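Local coordinates for protein predicted acetamidase/formamidase (Thermoanaerobacter tengcongensis, PDB 3TKK) that probably hydrolyses carbon-nitrogen bonds in linear amides and binds zinc and calcium ions, at residues I243-M248 with T265-T270. Sequence-based numbering, arbitrary orientation.
Sequences IAVHDM and TLFSIT
F267 reaches from helix 260-270 to M248 and V245 on helix 237-255, a compact example of how one aromatic side chain can join two helices packed on a beta sheet. The two helices follow one another in the chain between strands 227-234 and 272-277, and helix 237-255 packs on strands 227-234 and 283-290. The nearest CA atoms of the two segments, V245 and F267, are 8.4 Å apart, and the ring spans that separation. F267 CG lies anti to the carbonyl carbon (chi1 -81°), which sends the phenyl group out toward the first helix.

Packing is tight at the far end of the ring. M248 CG sits 3.4 Å from F267 CZ, the two side chains meeting at a slant, while M248 CB lies 3.9 Å from both F267 CE2 and CZ. With CG anti to its backbone N (chi1 -165°), M248 brings this methylene to the ring, and bends at chi2 and chi3 then carry the sulfur and CE away. The V245 side is looser: its CG1 comes no nearer than 4.4 Å to F267 CD2.

Strand 283-290 lies against the same ring, F287 and L289 both touching F267, and F252 meets it edge-to-face. Cut back to an alanine, F267 would probably leave a gap between the helices and the M248 methylenes without their aromatic neighbour. Beyond this apolar centre the character changes: H246 and D247 point away on a partly exposed flank, where D247 OD2 hydrogen-bonds N219. Backbone borders the ring as well: M248 C lies in its plane at the edge, and V245 O is 3.9 Å from F267 CE2.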
loop_
_atom_site.group_PDB
_atom_site.type_symbol
_atom_site.label_atom_id
_atom_site.label_comp_id
_atom_site.label_asym_id
_atom_site.label_seq_id
_atom_site.Cartn_x
_atom_site.Cartn_y
_atom_site.Cartn_z
ATOM N N ILE A 243 1.706 -11.003 8.841
ATOM C CA ILE A 243 0.677 -11.981 8.976
ATOM C C ILE A 243 0.019 -12.145 7.600
ATOM O O ILE A 243 -0.163 -13.299 7.143
ATOM C CB ILE A 243 -0.413 -11.538 10.001
ATOM C CG1 ILE A 243 0.227 -11.629 11.475
ATOM C CG2 ILE A 243 -1.670 -12.494 9.859
ATOM C CD1 ILE A 243 -0.536 -10.622 12.496
ATOM N N ALA A 244 -0.394 -11.064 6.993
ATOM C CA ALA A 244 -1.015 -11.156 5.640
ATOM C C ALA A 244 -0.216 -11.988 4.657
ATOM O O ALA A 244 -0.808 -12.802 3.975
ATOM C CB ALA A 244 -1.393 -9.803 5.006
ATOM N N VAL A 245 1.072 -11.751 4.565
ATOM C CA VAL A 245 1.935 -12.514 3.658
ATOM C C VAL A 245 1.986 -13.969 4.011
ATOM O O VAL A 245 1.854 -14.808 3.141
ATOM C CB VAL A 245 3.383 -11.879 3.670
ATOM C CG1 VAL A 245 4.443 -12.609 2.807
ATOM C CG2 VAL A 245 3.259 -10.510 3.159
ATOM N N HIS A 246 2.195 -14.290 5.305
ATOM C CA HIS A 246 2.196 -15.670 5.705
ATOM C C HIS A 246 0.899 -16.397 5.397
ATOM O O HIS A 246 0.961 -17.596 5.057
ATOM C CB HIS A 246 2.568 -15.856 7.232
ATOM C CG HIS A 246 4.012 -15.583 7.524
ATOM N ND1 HIS A 246 4.953 -16.584 7.621
ATOM C CD2 HIS A 246 4.655 -14.437 7.844
ATOM C CE1 HIS A 246 6.138 -16.058 7.852
ATOM N NE2 HIS A 246 5.964 -14.770 8.056
ATOM N N ASP A 247 -0.265 -15.713 5.505
ATOM C CA ASP A 247 -1.530 -16.381 5.356
ATOM C C ASP A 247 -1.636 -16.673 3.846
ATOM O O ASP A 247 -2.107 -17.747 3.503
ATOM C CB ASP A 247 -2.780 -15.548 5.833
ATOM C CG ASP A 247 -2.869 -15.417 7.380
ATOM O OD1 ASP A 247 -2.332 -16.267 8.179
ATOM O OD2 ASP A 247 -3.486 -14.431 7.788
ATOM N N MET A 248 -1.266 -15.722 2.969
ATOM C CA MET A 248 -1.186 -16.007 1.570
ATOM C C MET A 248 -0.185 -17.116 1.204
ATOM O O MET A 248 -0.475 -17.886 0.230
ATOM C CB MET A 248 -0.907 -14.777 0.689
ATOM C CG MET A 248 -1.185 -15.058 -0.785
ATOM S SD MET A 248 -2.892 -15.031 -1.310
ATOM C CE MET A 248 -3.150 -13.236 -1.644
ATOM N N THR A 265 9.552 -15.936 -3.928
ATOM C CA THR A 265 10.066 -15.104 -5.032
ATOM C C THR A 265 8.935 -14.653 -5.963
ATOM O O THR A 265 8.975 -13.522 -6.544
ATOM C CB THR A 265 11.150 -15.792 -5.849
ATOM O OG1 THR A 265 10.671 -17.035 -6.356
ATOM C CG2 THR A 265 12.470 -16.023 -4.990
ATOM N N LEU A 266 7.949 -15.505 -6.133
ATOM C CA LEU A 266 6.716 -15.145 -6.869
ATOM C C LEU A 266 5.986 -13.945 -6.180
ATOM O O LEU A 266 5.602 -12.958 -6.857
ATOM C CB LEU A 266 5.719 -16.324 -6.892
ATOM C CG LEU A 266 4.358 -16.024 -7.606
ATOM C CD1 LEU A 266 4.567 -15.709 -9.008
ATOM C CD2 LEU A 266 3.361 -17.210 -7.538
ATOM N N PHE A 267 5.850 -14.033 -4.842
ATOM C CA PHE A 267 5.198 -12.989 -4.081
ATOM C C PHE A 267 6.017 -11.682 -4.158
ATOM O O PHE A 267 5.435 -10.582 -4.127
ATOM C CB PHE A 267 5.156 -13.394 -2.637
ATOM C CG PHE A 267 4.015 -14.363 -2.293
ATOM C CD1 PHE A 267 3.339 -15.076 -3.278
ATOM C CD2 PHE A 267 3.693 -14.571 -1.006
ATOM C CE1 PHE A 267 2.290 -15.951 -2.951
ATOM C CE2 PHE A 267 2.675 -15.459 -0.651
ATOM C CZ PHE A 267 1.959 -16.152 -1.652
ATOM N N SER A 268 7.333 -11.828 -4.166
ATOM C CA SER A 268 8.167 -10.666 -4.167
ATOM C C SER A 268 7.975 -9.854 -5.448
ATOM O O SER A 268 8.273 -8.609 -5.434
ATOM C CB SER A 268 9.661 -11.048 -4.093
ATOM O OG SER A 268 10.442 -10.146 -3.278
ATOM N N ILE A 269 7.627 -10.514 -6.550
ATOM C CA ILE A 269 7.583 -9.825 -7.839
ATOM C C ILE A 269 6.211 -9.527 -8.407
ATOM O O ILE A 269 6.073 -8.663 -9.368
ATOM C CB ILE A 269 8.407 -10.562 -8.946
ATOM C CG1 ILE A 269 7.785 -11.899 -9.338
ATOM C CG2 ILE A 269 9.879 -10.685 -8.509
ATOM C CD1 ILE A 269 8.522 -12.567 -10.606
ATOM N N THR A 270 5.211 -10.257 -7.890
ATOM C CA THR A 270 3.911 -10.072 -8.382
ATOM C C THR A 270 2.849 -9.859 -7.346
ATOM O O THR A 270 1.693 -9.569 -7.694
ATOM C CB THR A 270 3.589 -11.209 -9.365
ATOM O OG1 THR A 270 2.548 -10.755 -10.248
ATOM C CG2 THR A 270 3.176 -12.425 -8.615
#